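Arginine 3rd transport system periplasmic binding protein (Legionella pneumophila subsp. pneumophila str. Philadelphia 1, PDB 3KZG) probably binds arginine in the periplasm as the solute-binding component of an amino-acid transport system. Local coordinates at residues Pro120-Val125 with Asn132-Tyr137; Asp32-Ile37 with Ala43-Glu48; Leu145-Asn150 with Lys178-Ile183; Asp54-Leu59 with Ala69-Thr74. All blocks are in the same frame, centred on the assembly; numbering follows the deposited sequence.

Contact 1. Residues Pro120-Val125 with Asn132-Tyr137; sequences PYARQV and NQVIFY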
loop_
_atom_site.group_PDB
_atom_site.type_symbol
_atom_site.label_atom_id
_atom_site.label_comp_id
_atom_site.label_asym_id
_atom_site.label_seq_id
_atom_site.Cartn_x
_atom_site.Cartn_y
_atom_site.Cartn_z
ATOM N N PRO A 120 -26.971 11.858 -21.777
ATOM C CA PRO A 120 -26.373 12.719 -22.797
ATOM C C PRO A 120 -25.861 11.888 -23.972
ATOM O O PRO A 120 -25.162 12.399 -24.848
ATOM C CB PRO A 120 -25.247 13.403 -22.038
ATOM C CG PRO A 120 -24.757 12.297 -21.154
ATOM C CD PRO A 120 -26.049 11.675 -20.640
ATOM N N TYR A 121 -26.230 10.609 -23.995
ATOM C CA TYR A 121 -25.769 9.708 -25.046
ATOM C C TYR A 121 -26.290 9.989 -26.456
ATOM O O TYR A 121 -25.572 9.779 -27.441
ATOM C CB TYR A 121 -26.037 8.258 -24.636
ATOM C CG TYR A 121 -25.269 7.859 -23.385
ATOM C CD1 TYR A 121 -23.973 8.340 -23.160
ATOM C CD2 TYR A 121 -25.820 6.991 -22.443
ATOM C CE1 TYR A 121 -23.248 7.966 -22.033
ATOM C CE2 TYR A 121 -25.098 6.609 -21.308
ATOM C CZ TYR A 121 -23.812 7.102 -21.114
ATOM O OH TYR A 121 -23.091 6.742 -20.004
ATOM N N ALA A 122 -27.524 10.466 -26.566
ATOM C CA ALA A 122 -28.067 10.789 -27.877
ATOM C C ALA A 122 -27.183 11.882 -28.464
ATOM O O ALA A 122 -26.799 11.842 -29.637
ATOM C CB ALA A 122 -29.499 11.297 -27.746
ATOM N N ARG A 123 -26.863 12.866 -27.630
ATOM C CA ARG A 123 -26.027 13.979 -28.052
ATOM C C ARG A 123 -24.631 13.505 -28.447
ATOM O O ARG A 123 -24.049 14.004 -29.409
ATOM C CB ARG A 123 -25.936 15.014 -26.927
ATOM C CG ARG A 123 -25.146 16.259 -27.290
ATOM C CD ARG A 123 -25.204 17.288 -26.172
ATOM N NE ARG A 123 -26.565 17.763 -25.934
ATOM C CZ ARG A 123 -27.286 18.452 -26.815
ATOM N NH1 ARG A 123 -26.782 18.757 -28.006
ATOM N NH2 ARG A 123 -28.515 18.843 -26.505
ATOM N N GLN A 124 -24.098 12.531 -27.715
ATOM C CA GLN A 124 -22.769 12.007 -28.016
ATOM C C GLN A 124 -22.756 11.326 -29.380
ATOM O O GLN A 124 -21.841 11.521 -30.179
ATOM C CB GLN A 124 -22.333 11.000 -26.956
ATOM C CG GLN A 124 -20.868 10.617 -27.071
ATOM C CD GLN A 124 -20.522 9.368 -26.296
ATOM O OE1 GLN A 124 -20.897 9.218 -25.134
ATOM N NE2 GLN A 124 -19.793 8.461 -26.936
ATOM N N VAL A 125 -23.787 10.528 -29.638
ATOM C CA VAL A 125 -23.909 9.810 -30.898
ATOM C C VAL A 125 -23.989 10.756 -32.094
ATOM O O VAL A 125 -23.245 10.610 -33.066
ATOM C CB VAL A 125 -25.173 8.901 -30.895
ATOM C CG1 VAL A 125 -25.359 8.245 -32.251
ATOM C CG2 VAL A 125 -25.042 7.835 -29.814
ATOM N N ASN A 132 -25.834 8.799 -38.221
ATOM C CA ASN A 132 -26.523 7.866 -37.349
ATOM C C ASN A 132 -27.889 8.394 -36.970
ATOM O O ASN A 132 -28.126 9.604 -36.966
ATOM C CB ASN A 132 -25.739 7.633 -36.060
ATOM C CG ASN A 132 -24.448 6.883 -36.285
ATOM O OD1 ASN A 132 -24.447 5.748 -36.759
ATOM N ND2 ASN A 132 -23.341 7.512 -35.936
ATOM N N GLN A 133 -28.781 7.466 -36.644
ATOM C CA GLN A 133 -30.125 7.800 -36.221
ATOM C C GLN A 133 -30.244 7.280 -34.798
ATOM O O GLN A 133 -29.831 6.160 -34.501
ATOM C CB GLN A 133 -31.146 7.119 -37.127
ATOM C CG GLN A 133 -32.582 7.479 -36.806
ATOM C CD GLN A 133 -33.558 6.869 -37.792
ATOM O OE1 GLN A 133 -33.467 7.102 -39.000
ATOM N NE2 GLN A 133 -34.497 6.086 -37.282
ATOM N N VAL A 134 -30.790 8.105 -33.913
ATOM C CA VAL A 134 -30.943 7.730 -32.519
ATOM C C VAL A 134 -32.370 7.318 -32.169
ATOM O O VAL A 134 -33.337 7.977 -32.551
ATOM C CB VAL A 134 -30.533 8.896 -31.584
ATOM C CG1 VAL A 134 -30.647 8.459 -30.130
ATOM C CG2 VAL A 134 -29.118 9.348 -31.898
ATOM N N ILE A 135 -32.489 6.214 -31.445
ATOM C CA ILE A 135 -33.787 5.721 -31.004
ATOM C C ILE A 135 -33.753 5.835 -29.486
ATOM O O ILE A 135 -32.924 5.199 -28.828
ATOM C CB ILE A 135 -34.009 4.243 -31.417
ATOM C CG1 ILE A 135 -34.104 4.139 -32.939
ATOM C CG2 ILE A 135 -35.262 3.694 -30.761
ATOM C CD1 ILE A 135 -35.296 4.862 -33.536
ATOM N N PHE A 136 -34.630 6.671 -28.941
ATOM C CA PHE A 136 -34.708 6.889 -27.500
ATOM C C PHE A 136 -35.552 5.823 -26.821
ATOM O O PHE A 136 -36.683 5.561 -27.229
ATOM C CB PHE A 136 -35.309 8.270 -27.204
ATOM C CG PHE A 136 -34.463 9.415 -27.674
ATOM C CD1 PHE A 136 -33.579 10.047 -26.802
ATOM C CD2 PHE A 136 -34.530 9.850 -28.993
ATOM C CE1 PHE A 136 -32.773 11.095 -27.235
ATOM C CE2 PHE A 136 -33.723 10.902 -29.438
ATOM C CZ PHE A 136 -32.843 11.524 -28.554
ATOM N N TYR A 137 -34.998 5.220 -25.779
ATOM C CA TYR A 137 -35.690 4.193 -25.016
ATOM C C TYR A 137 -35.809 4.683 -23.579
ATOM O O TYR A 137 -34.836 5.181 -23.012
ATOM C CB TYR A 137 -34.899 2.883 -25.050
ATOM C CG TYR A 137 -34.931 2.171 -26.386
ATOM C CD1 TYR A 137 -36.070 1.479 -26.806
ATOM C CD2 TYR A 137 -33.817 2.177 -27.228
ATOM C CE1 TYR A 137 -36.099 0.810 -28.027
ATOM C CE2 TYR A 137 -33.836 1.511 -28.450
ATOM C CZ TYR A 137 -34.978 0.830 -28.844
ATOM O OH TYR A 137 -34.989 0.175 -30.054
#

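Contact 2. Residues Asp32-Ile37 with Ala43-Glu48; sequences DLMQEI and ATCTFE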
loop_
_atom_site.group_PDB
_atom_site.type_symbol
_atom_site.label_atom_id
_atom_site.label_comp_id
_atom_site.label_asym_id
_atom_site.label_seq_id
_atom_site.Cartn_x
_atom_site.Cartn_y
_atom_site.Cartn_z
ATOM N N ASP A 32 -25.087 0.650 -2.539
ATOM C CA ASP A 32 -24.099 0.468 -1.483
ATOM C C ASP A 32 -23.348 1.763 -1.157
ATOM O O ASP A 32 -23.064 2.047 0.008
ATOM C CB ASP A 32 -23.081 -0.622 -1.859
ATOM C CG ASP A 32 -23.705 -2.014 -1.990
ATOM O OD1 ASP A 32 -24.783 -2.262 -1.406
ATOM O OD2 ASP A 32 -23.097 -2.871 -2.671
ATOM N N LEU A 33 -23.025 2.546 -2.178
ATOM C CA LEU A 33 -22.308 3.797 -1.947
ATOM C C LEU A 33 -23.158 4.764 -1.131
ATOM O O LEU A 33 -22.745 5.224 -0.065
ATOM C CB LEU A 33 -21.921 4.455 -3.272
ATOM C CG LEU A 33 -21.175 5.779 -3.096
ATOM C CD1 LEU A 33 -19.907 5.543 -2.278
ATOM C CD2 LEU A 33 -20.844 6.372 -4.441
HETATM N N MSE A 34 -24.343 5.068 -1.647
HETATM C CA MSE A 34 -25.285 5.976 -0.994
HETATM C C MSE A 34 -25.571 5.511 0.433
HETATM O O MSE A 34 -25.595 6.312 1.369
HETATM C CB MSE A 34 -26.587 6.028 -1.802
HETATM C CG MSE A 34 -27.529 7.186 -1.452
HETATM SE SE MSE A 34 -26.659 8.909 -1.557
HETATM C CE MSE A 34 -26.880 9.280 -3.443
ATOM N N GLN A 35 -25.780 4.208 0.593
ATOM C CA GLN A 35 -26.053 3.625 1.904
ATOM C C GLN A 35 -24.948 3.998 2.890
ATOM O O GLN A 35 -25.218 4.449 4.003
ATOM C CB GLN A 35 -26.140 2.101 1.783
ATOM C CG GLN A 35 -26.532 1.375 3.059
ATOM C CD GLN A 35 -27.962 1.663 3.483
ATOM O OE1 GLN A 35 -28.263 2.734 4.014
ATOM N NE2 GLN A 35 -28.855 0.707 3.242
ATOM N N GLU A 36 -23.701 3.813 2.472
ATOM C CA GLU A 36 -22.549 4.124 3.313
ATOM C C GLU A 36 -22.436 5.624 3.624
ATOM O O GLU A 36 -22.118 6.005 4.751
ATOM C CB GLU A 36 -21.274 3.620 2.633
ATOM C CG GLU A 36 -19.987 3.902 3.373
ATOM C CD GLU A 36 -19.977 3.348 4.779
ATOM O OE1 GLU A 36 -20.689 2.354 5.032
ATOM O OE2 GLU A 36 -19.243 3.900 5.627
ATOM N N ILE A 37 -22.697 6.468 2.629
ATOM C CA ILE A 37 -22.634 7.913 2.823
ATOM C C ILE A 37 -23.651 8.367 3.878
ATOM O O ILE A 37 -23.364 9.248 4.694
ATOM C CB ILE A 37 -22.903 8.668 1.497
ATOM C CG1 ILE A 37 -21.741 8.438 0.523
ATOM C CG2 ILE A 37 -23.090 10.157 1.761
ATOM C CD1 ILE A 37 -21.938 9.063 -0.834
ATOM N N ALA A 43 -27.598 9.514 9.144
ATOM C CA ALA A 43 -28.983 9.547 8.704
ATOM C C ALA A 43 -29.405 8.219 8.084
ATOM O O ALA A 43 -28.638 7.590 7.353
ATOM C CB ALA A 43 -29.180 10.671 7.697
ATOM N N THR A 44 -30.627 7.790 8.383
ATOM C CA THR A 44 -31.145 6.552 7.823
ATOM C C THR A 44 -31.375 6.784 6.335
ATOM O O THR A 44 -31.649 7.908 5.909
ATOM C CB THR A 44 -32.461 6.130 8.507
ATOM O OG1 THR A 44 -33.390 7.220 8.482
ATOM C CG2 THR A 44 -32.198 5.723 9.950
ATOM N N CYS A 45 -31.261 5.721 5.549
ATOM C CA CYS A 45 -31.412 5.807 4.102
ATOM C C CYS A 45 -32.594 5.025 3.536
ATOM O O CYS A 45 -32.755 3.839 3.813
ATOM C CB CYS A 45 -30.119 5.318 3.440
ATOM S SG CYS A 45 -30.134 5.272 1.638
ATOM N N THR A 46 -33.417 5.695 2.739
ATOM C CA THR A 46 -34.560 5.051 2.103
ATOM C C THR A 46 -34.526 5.411 0.620
ATOM O O THR A 46 -34.419 6.583 0.260
ATOM C CB THR A 46 -35.893 5.504 2.737
ATOM O OG1 THR A 46 -36.005 6.929 2.660
ATOM C CG2 THR A 46 -35.958 5.076 4.196
ATOM N N PHE A 47 -34.604 4.392 -0.234
ATOM C CA PHE A 47 -34.550 4.575 -1.682
ATOM C C PHE A 47 -35.903 4.612 -2.371
ATOM O O PHE A 47 -36.855 3.979 -1.933
ATOM C CB PHE A 47 -33.728 3.447 -2.315
ATOM C CG PHE A 47 -32.272 3.467 -1.946
ATOM C CD1 PHE A 47 -31.394 4.342 -2.570
ATOM C CD2 PHE A 47 -31.781 2.607 -0.974
ATOM C CE1 PHE A 47 -30.047 4.357 -2.231
ATOM C CE2 PHE A 47 -30.435 2.616 -0.629
ATOM C CZ PHE A 47 -29.569 3.492 -1.259
ATOM N N GLU A 48 -35.972 5.342 -3.474
ATOM C CA GLU A 48 -37.200 5.432 -4.236
ATOM C C GLU A 48 -36.834 5.309 -5.708
ATOM O O GLU A 48 -36.200 6.199 -6.279
ATOM C CB GLU A 48 -37.905 6.759 -3.952
ATOM C CG GLU A 48 -39.324 6.818 -4.476
ATOM C CD GLU A 48 -40.273 7.444 -3.482
ATOM O OE1 GLU A 48 -40.130 8.655 -3.197
ATOM O OE2 GLU A 48 -41.159 6.719 -2.977
#

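Contact 3. Residues Leu145-Asn150 with Lys178-Ile183; sequences LGLSNN and KKYKLI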
loop_
_atom_site.group_PDB
_atom_site.type_symbol
_atom_site.label_atom_id
_atom_site.label_comp_id
_atom_site.label_asym_id
_atom_site.label_seq_id
_atom_site.Cartn_x
_atom_site.Cartn_y
_atom_site.Cartn_z
ATOM N N LEU A 145 -34.048 -5.056 -25.602
ATOM C CA LEU A 145 -35.017 -5.864 -26.341
ATOM C C LEU A 145 -34.976 -5.413 -27.786
ATOM O O LEU A 145 -35.002 -6.231 -28.704
ATOM C CB LEU A 145 -36.436 -5.666 -25.796
ATOM C CG LEU A 145 -37.570 -6.281 -26.630
ATOM C CD1 LEU A 145 -37.371 -7.779 -26.753
ATOM C CD2 LEU A 145 -38.917 -5.975 -25.984
ATOM N N GLY A 146 -34.922 -4.096 -27.973
ATOM C CA GLY A 146 -34.869 -3.539 -29.311
ATOM C C GLY A 146 -33.643 -4.050 -30.033
ATOM O O GLY A 146 -33.706 -4.419 -31.205
ATOM N N LEU A 147 -32.520 -4.079 -29.322
ATOM C CA LEU A 147 -31.266 -4.554 -29.886
ATOM C C LEU A 147 -31.420 -6.015 -30.317
ATOM O O LEU A 147 -31.069 -6.377 -31.440
ATOM C CB LEU A 147 -30.145 -4.429 -28.852
ATOM C CG LEU A 147 -28.743 -4.871 -29.287
ATOM C CD1 LEU A 147 -28.295 -4.032 -30.472
ATOM C CD2 LEU A 147 -27.759 -4.727 -28.117
ATOM N N SER A 148 -31.944 -6.842 -29.415
ATOM C CA SER A 148 -32.157 -8.262 -29.688
ATOM C C SER A 148 -33.061 -8.464 -30.896
ATOM O O SER A 148 -32.799 -9.329 -31.729
ATOM C CB SER A 148 -32.795 -8.954 -28.481
ATOM O OG SER A 148 -31.926 -8.980 -27.371
ATOM N N ASN A 149 -34.129 -7.671 -30.969
ATOM C CA ASN A 149 -35.100 -7.734 -32.063
ATOM C C ASN A 149 -34.589 -7.026 -33.306
ATOM O O ASN A 149 -35.306 -6.902 -34.299
ATOM C CB ASN A 149 -36.429 -7.092 -31.644
ATOM C CG ASN A 149 -37.242 -7.973 -30.722
ATOM O OD1 ASN A 149 -38.188 -7.512 -30.084
ATOM N ND2 ASN A 149 -36.888 -9.252 -30.657
ATOM N N ASN A 150 -33.355 -6.546 -33.236
ATOM C CA ASN A 150 -32.741 -5.858 -34.360
ATOM C C ASN A 150 -33.497 -4.582 -34.733
ATOM O O ASN A 150 -33.552 -4.206 -35.907
ATOM C CB ASN A 150 -32.669 -6.806 -35.564
ATOM C CG ASN A 150 -31.647 -6.369 -36.590
ATOM O OD1 ASN A 150 -30.495 -6.081 -36.255
ATOM N ND2 ASN A 150 -32.059 -6.329 -37.854
ATOM N N LYS A 178 -21.093 -15.858 -25.783
ATOM C CA LYS A 178 -21.682 -14.572 -25.441
ATOM C C LYS A 178 -22.789 -14.141 -26.395
ATOM O O LYS A 178 -22.848 -14.585 -27.541
ATOM C CB LYS A 178 -20.597 -13.492 -25.409
ATOM C CG LYS A 178 -19.533 -13.715 -24.353
ATOM C CD LYS A 178 -18.529 -12.574 -24.326
ATOM C CE LYS A 178 -17.485 -12.796 -23.247
ATOM N NZ LYS A 178 -16.482 -11.698 -23.189
ATOM N N LYS A 179 -23.668 -13.270 -25.906
ATOM C CA LYS A 179 -24.763 -12.739 -26.707
ATOM C C LYS A 179 -24.380 -11.348 -27.198
ATOM O O LYS A 179 -24.851 -10.893 -28.245
ATOM C CB LYS A 179 -26.048 -12.642 -25.880
ATOM C CG LYS A 179 -27.183 -11.900 -26.593
ATOM C CD LYS A 179 -28.413 -11.749 -25.711
ATOM C CE LYS A 179 -29.524 -10.984 -26.433
ATOM N NZ LYS A 179 -30.773 -10.893 -25.612
ATOM N N TYR A 180 -23.513 -10.685 -26.439
ATOM C CA TYR A 180 -23.067 -9.336 -26.776
ATOM C C TYR A 180 -21.569 -9.234 -27.046
ATOM O O TYR A 180 -20.794 -10.130 -26.707
ATOM C CB TYR A 180 -23.410 -8.374 -25.629
ATOM C CG TYR A 180 -24.872 -8.336 -25.258
ATOM C CD1 TYR A 180 -25.816 -7.761 -26.113
ATOM C CD2 TYR A 180 -25.316 -8.882 -24.055
ATOM C CE1 TYR A 180 -27.171 -7.732 -25.774
ATOM C CE2 TYR A 180 -26.661 -8.860 -23.707
ATOM C CZ TYR A 180 -27.584 -8.283 -24.570
ATOM O OH TYR A 180 -28.918 -8.250 -24.215
ATOM N N LYS A 181 -21.180 -8.123 -27.664
ATOM C CA LYS A 181 -19.783 -7.818 -27.950
ATOM C C LYS A 181 -19.648 -6.292 -27.947
ATOM O O LYS A 181 -20.554 -5.576 -28.390
ATOM C CB LYS A 181 -19.332 -8.391 -29.305
ATOM C CG LYS A 181 -20.011 -7.801 -30.529
ATOM C CD LYS A 181 -19.332 -8.289 -31.804
ATOM C CE LYS A 181 -20.072 -7.835 -33.048
ATOM N NZ LYS A 181 -19.430 -8.349 -34.292
ATOM N N LEU A 182 -18.527 -5.803 -27.431
ATOM C CA LEU A 182 -18.276 -4.370 -27.360
ATOM C C LEU A 182 -17.653 -3.872 -28.655
ATOM O O LEU A 182 -16.839 -4.560 -29.275
ATOM C CB LEU A 182 -17.343 -4.054 -26.189
ATOM C CG LEU A 182 -17.659 -4.677 -24.828
ATOM C CD1 LEU A 182 -16.685 -4.133 -23.792
ATOM C CD2 LEU A 182 -19.096 -4.373 -24.424
ATOM N N ILE A 183 -18.033 -2.665 -29.057
ATOM C CA ILE A 183 -17.521 -2.066 -30.281
ATOM C C ILE A 183 -16.674 -0.841 -29.937
ATOM O O ILE A 183 -17.185 0.138 -29.389
ATOM C CB ILE A 183 -18.683 -1.641 -31.204
ATOM C CG1 ILE A 183 -19.626 -2.831 -31.430
ATOM C CG2 ILE A 183 -18.140 -1.132 -32.534
ATOM C CD1 ILE A 183 -18.957 -4.044 -32.061
HETATM O O HOH W 1 -32.241 -8.347 -24.770
#

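Contact 4. Residues Asp54-Leu59 with Ala69-Thr74; sequences DLFPAL and ASMIIT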
loop_
_atom_site.group_PDB
_atom_site.type_symbol
_atom_site.label_atom_id
_atom_site.label_comp_id
_atom_site.label_asym_id
_atom_site.label_seq_id
_atom_site.Cartn_x
_atom_site.Cartn_y
_atom_site.Cartn_z
ATOM N N ASP A 54 -37.612 10.023 -15.242
ATOM C CA ASP A 54 -38.487 10.680 -14.278
ATOM C C ASP A 54 -37.741 11.207 -13.053
ATOM O O ASP A 54 -38.304 11.965 -12.260
ATOM C CB ASP A 54 -39.603 9.737 -13.811
ATOM C CG ASP A 54 -40.641 9.463 -14.894
ATOM O OD1 ASP A 54 -40.820 10.313 -15.794
ATOM O OD2 ASP A 54 -41.292 8.400 -14.830
ATOM N N LEU A 55 -36.480 10.812 -12.901
ATOM C CA LEU A 55 -35.677 11.235 -11.758
ATOM C C LEU A 55 -35.519 12.746 -11.666
ATOM O O LEU A 55 -35.546 13.317 -10.575
ATOM C CB LEU A 55 -34.292 10.575 -11.808
ATOM C CG LEU A 55 -34.226 9.088 -11.450
ATOM C CD1 LEU A 55 -32.823 8.557 -11.710
ATOM C CD2 LEU A 55 -34.621 8.896 -9.981
ATOM N N PHE A 56 -35.353 13.387 -12.818
ATOM C CA PHE A 56 -35.179 14.830 -12.878
ATOM C C PHE A 56 -36.374 15.593 -12.291
ATOM O O PHE A 56 -36.203 16.440 -11.410
ATOM C CB PHE A 56 -34.909 15.240 -14.325
ATOM C CG PHE A 56 -33.723 14.532 -14.935
ATOM C CD1 PHE A 56 -32.429 14.850 -14.541
ATOM C CD2 PHE A 56 -33.906 13.508 -15.865
ATOM C CE1 PHE A 56 -31.332 14.162 -15.055
ATOM C CE2 PHE A 56 -32.813 12.813 -16.385
ATOM C CZ PHE A 56 -31.526 13.140 -15.978
ATOM N N PRO A 57 -37.599 15.306 -12.765
ATOM C CA PRO A 57 -38.738 16.031 -12.197
ATOM C C PRO A 57 -38.980 15.654 -10.734
ATOM O O PRO A 57 -39.368 16.498 -9.927
ATOM C CB PRO A 57 -39.890 15.635 -13.118
ATOM C CG PRO A 57 -39.507 14.248 -13.547
ATOM C CD PRO A 57 -38.037 14.412 -13.851
ATOM N N ALA A 58 -38.733 14.390 -10.399
ATOM C CA ALA A 58 -38.912 13.902 -9.036
ATOM C C ALA A 58 -38.047 14.690 -8.050
ATOM O O ALA A 58 -38.479 15.006 -6.940
ATOM C CB ALA A 58 -38.563 12.419 -8.959
ATOM N N LEU A 59 -36.818 14.997 -8.453
ATOM C CA LEU A 59 -35.913 15.756 -7.593
ATOM C C LEU A 59 -36.376 17.208 -7.505
ATOM O O LEU A 59 -36.409 17.796 -6.424
ATOM C CB LEU A 59 -34.482 15.709 -8.136
ATOM C CG LEU A 59 -33.453 16.529 -7.355
ATOM C CD1 LEU A 59 -33.393 16.054 -5.914
ATOM C CD2 LEU A 59 -32.087 16.401 -8.016
ATOM N N ALA A 69 -27.939 7.729 -9.669
ATOM C CA ALA A 69 -28.257 6.746 -10.687
ATOM C C ALA A 69 -27.311 6.999 -11.842
ATOM O O ALA A 69 -27.710 7.551 -12.870
ATOM C CB ALA A 69 -29.696 6.919 -11.137
ATOM N N SER A 70 -26.053 6.600 -11.659
ATOM C CA SER A 70 -25.020 6.805 -12.667
ATOM C C SER A 70 -25.287 8.125 -13.388
ATOM O O SER A 70 -25.299 8.188 -14.611
ATOM C CB SER A 70 -24.988 5.629 -13.664
ATOM O OG SER A 70 -26.190 5.509 -14.405
HETATM N N MSE A 71 -25.501 9.183 -12.611
HETATM C CA MSE A 71 -25.781 10.500 -13.171
HETATM C C MSE A 71 -24.531 11.254 -13.587
HETATM O O MSE A 71 -23.742 11.676 -12.744
HETATM C CB MSE A 71 -26.546 11.347 -12.163
HETATM C CG MSE A 71 -27.162 12.581 -12.798
HETATM SE SE MSE A 71 -28.436 12.042 -14.162
HETATM C CE MSE A 71 -29.747 11.265 -12.966
ATOM N N ILE A 72 -24.369 11.451 -14.888
ATOM C CA ILE A 72 -23.201 12.145 -15.407
ATOM C C ILE A 72 -23.274 13.663 -15.299
ATOM O O ILE A 72 -24.226 14.291 -15.769
ATOM C CB ILE A 72 -22.950 11.784 -16.882
ATOM C CG1 ILE A 72 -22.822 10.265 -17.030
ATOM C CG2 ILE A 72 -21.676 12.480 -17.375
ATOM C CD1 ILE A 72 -22.717 9.797 -18.456
ATOM N N ILE A 73 -22.248 14.244 -14.684
ATOM C CA ILE A 73 -22.169 15.689 -14.541
ATOM C C ILE A 73 -21.962 16.300 -15.918
ATOM O O ILE A 73 -20.958 16.025 -16.581
ATOM C CB ILE A 73 -20.966 16.120 -13.671
ATOM C CG1 ILE A 73 -21.078 15.528 -12.273
ATOM C CG2 ILE A 73 -20.901 17.647 -13.594
ATOM C CD1 ILE A 73 -19.935 15.934 -11.378
ATOM N N THR A 74 -22.911 17.126 -16.346
ATOM C CA THR A 74 -22.814 17.798 -17.640
ATOM C C THR A 74 -23.224 19.247 -17.443
ATOM O O THR A 74 -23.958 19.566 -16.509
ATOM C CB THR A 74 -23.763 17.185 -18.698
ATOM O OG1 THR A 74 -25.122 17.452 -18.331
ATOM C CG2 THR A 74 -23.556 15.681 -18.805
#

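Contact 1. Residues Pro120-Val125 with Asn132-Tyr137
A122 lies closest to strand 133-137 where helix 121-127 runs back over it, in the beta-alpha-beta unit built from strand 112-116, this helix and the strand that follows. The short axes are nearly antiparallel, at 171° and 8.9 Å. The A122 methyl is shared by two side chains: CB lies 3.9 Å from V134 CG1, and F136 CE1 approaches it to 3.3 Å, a tight fit. The exposed F136 reaches the helix with its ring oblique to the methyl, and V134 CG1 sits over one ring face near the rim. One turn further on, V125 points its CB at the strand. Its CG1, anti to the backbone N (chi1 175°), meets N132 CB at 3.9 Å, while V125 also reaches I113, L156 and Y94 of the sheet beneath. The touching side chains meet through carbon, and no hydrogen bond joins helix to strand. V134 spans both helical turns: while CG1 serves A122, CG2 rests 3.9 Å from V125 CG1.

Contact 2. Residues Asp32-Ile37 with Ala43-Glu48
The carboxamide oxygen of Q35 leans on C45, with OE1 3.2 Å from CB and 3.9 Å from SG of that cysteine. The Q35 chain leaves the helix with CG anti to the backbone N and then bends at chi2 (67°), which turns its amide toward the strand. Helix 29-40 and strand 44-50 form the second half of a beta-alpha-beta crossover, because strand 44-50 pairs in parallel with strand 4-13 in one lobe of the binding protein. Deeper in, selenomethionine M34 starts toward the strand and presents CB to F47, 3.9 Å from CE1. The ring meets M34 CB with its edge, near its own plane, and Q35 N lies off the same edge, 4.3 Å from F47 CZ. C45 SG rests 3.4 Å above one face of the F47 ring, offset toward the rim. Bends at chi2 and chi3 lead the end of the M34 chain away from the strand; its side chain also touches I7, I68 and I195.

Contact 3. Residues Leu145-Asn150 with Lys178-Ile183
S148 at the end of helix 140-148 meets the extended K179 chain beside strand 180-188, with OG 2.8 Å from NZ. A water lies 2.7 Å from S148 OG and makes a long, weak bond to Y180 OH at 3.4 Å, a weak water link between serine and tyrosine. Beneath this polar patch L147 CD2 rests 3.9 Å from Y180 CE1, oblique to the ring, in the one apolar touch between the segments.

In the next shell E169 sets both strand-side groups: its OE1 forms a salt bridge with K179 NZ and a hydrogen bond with Y180 OH. S148 OG is bonded back to L144 O of its own helix. K179 CG, anti to the backbone N (chi1 171°), lies over the centre of one Y180 ring face, 4.1 Å above the plane, and the extended chain runs on to bring NZ to the serine. The helix closes in a Schellman motif, with N150 at positive phi and its N bonded to L147 O. Further out, K181 pairs by backbone with T96 of strand 91-97, and K179 with V98 just past its end, which places this edge strand of the five-stranded sheet. One carboxylate oxygen taking both a lysine and a tyrosine hydroxyl would probably steady the protonated lysine and hold its ammonium close to the serine.

Contact 4. Residues Asp54-Leu59 with Ala69-Thr74
A Met-aromatic contact in the buried core of the first lobe brings selenomethionine M71 against F56, between helix 55-60 and the loop that follows strand 66-67. The selenium lies 4.7 Å from the centroid of the F56 ring and 67° off its normal, an oblique approach in which SE is 3.7 Å from CE1. M71 CE follows at 3.9 Å from F56 CE1, because the chain, with CG anti to the backbone N, bends at both chi2 and chi3 and folds its end back toward the helix. L55 supplies the second touch: its CD1 packs 3.6 Å from A69 CB and reaches the M71 methyl more loosely, at 4.3 Å. R77 makes a cation-pi contact with the same F56 ring, while M196 touches both F56 and M71. Between A69 and M71 the backbone of S70 turns with positive phi, and its N donates to D30 OD2. All four touching residues are buried and no hydrogen bond crosses between the segments. The union therefore rests on dispersion, to which the polarisable selenium probably adds at the ring, while R77 makes its cation-pi contact with the same phenyl group.

How the contacts relate
From the N terminus the four contacts come in series, none nesting within or crossing another. Contact 2 closes the short turn from helix 29-40 to strand 44-50. Contact 4 then ties the next helix, 55-60, to the loop 69-74, all in the first lobe. Contact 1 opens in the other lobe and joins a helix to the strand after it. Contact 3 spans the longest gap, linking the end of helix 140-148 to strand 180-188. Contacts 1 and 3 serve the same five-stranded sheet and meet where Y137 OH packs 3.8 Å from G146 CA. Between lobes, Y121 OH lies 3.4 Å from I72 CD1, so contact 1 meets contact 4.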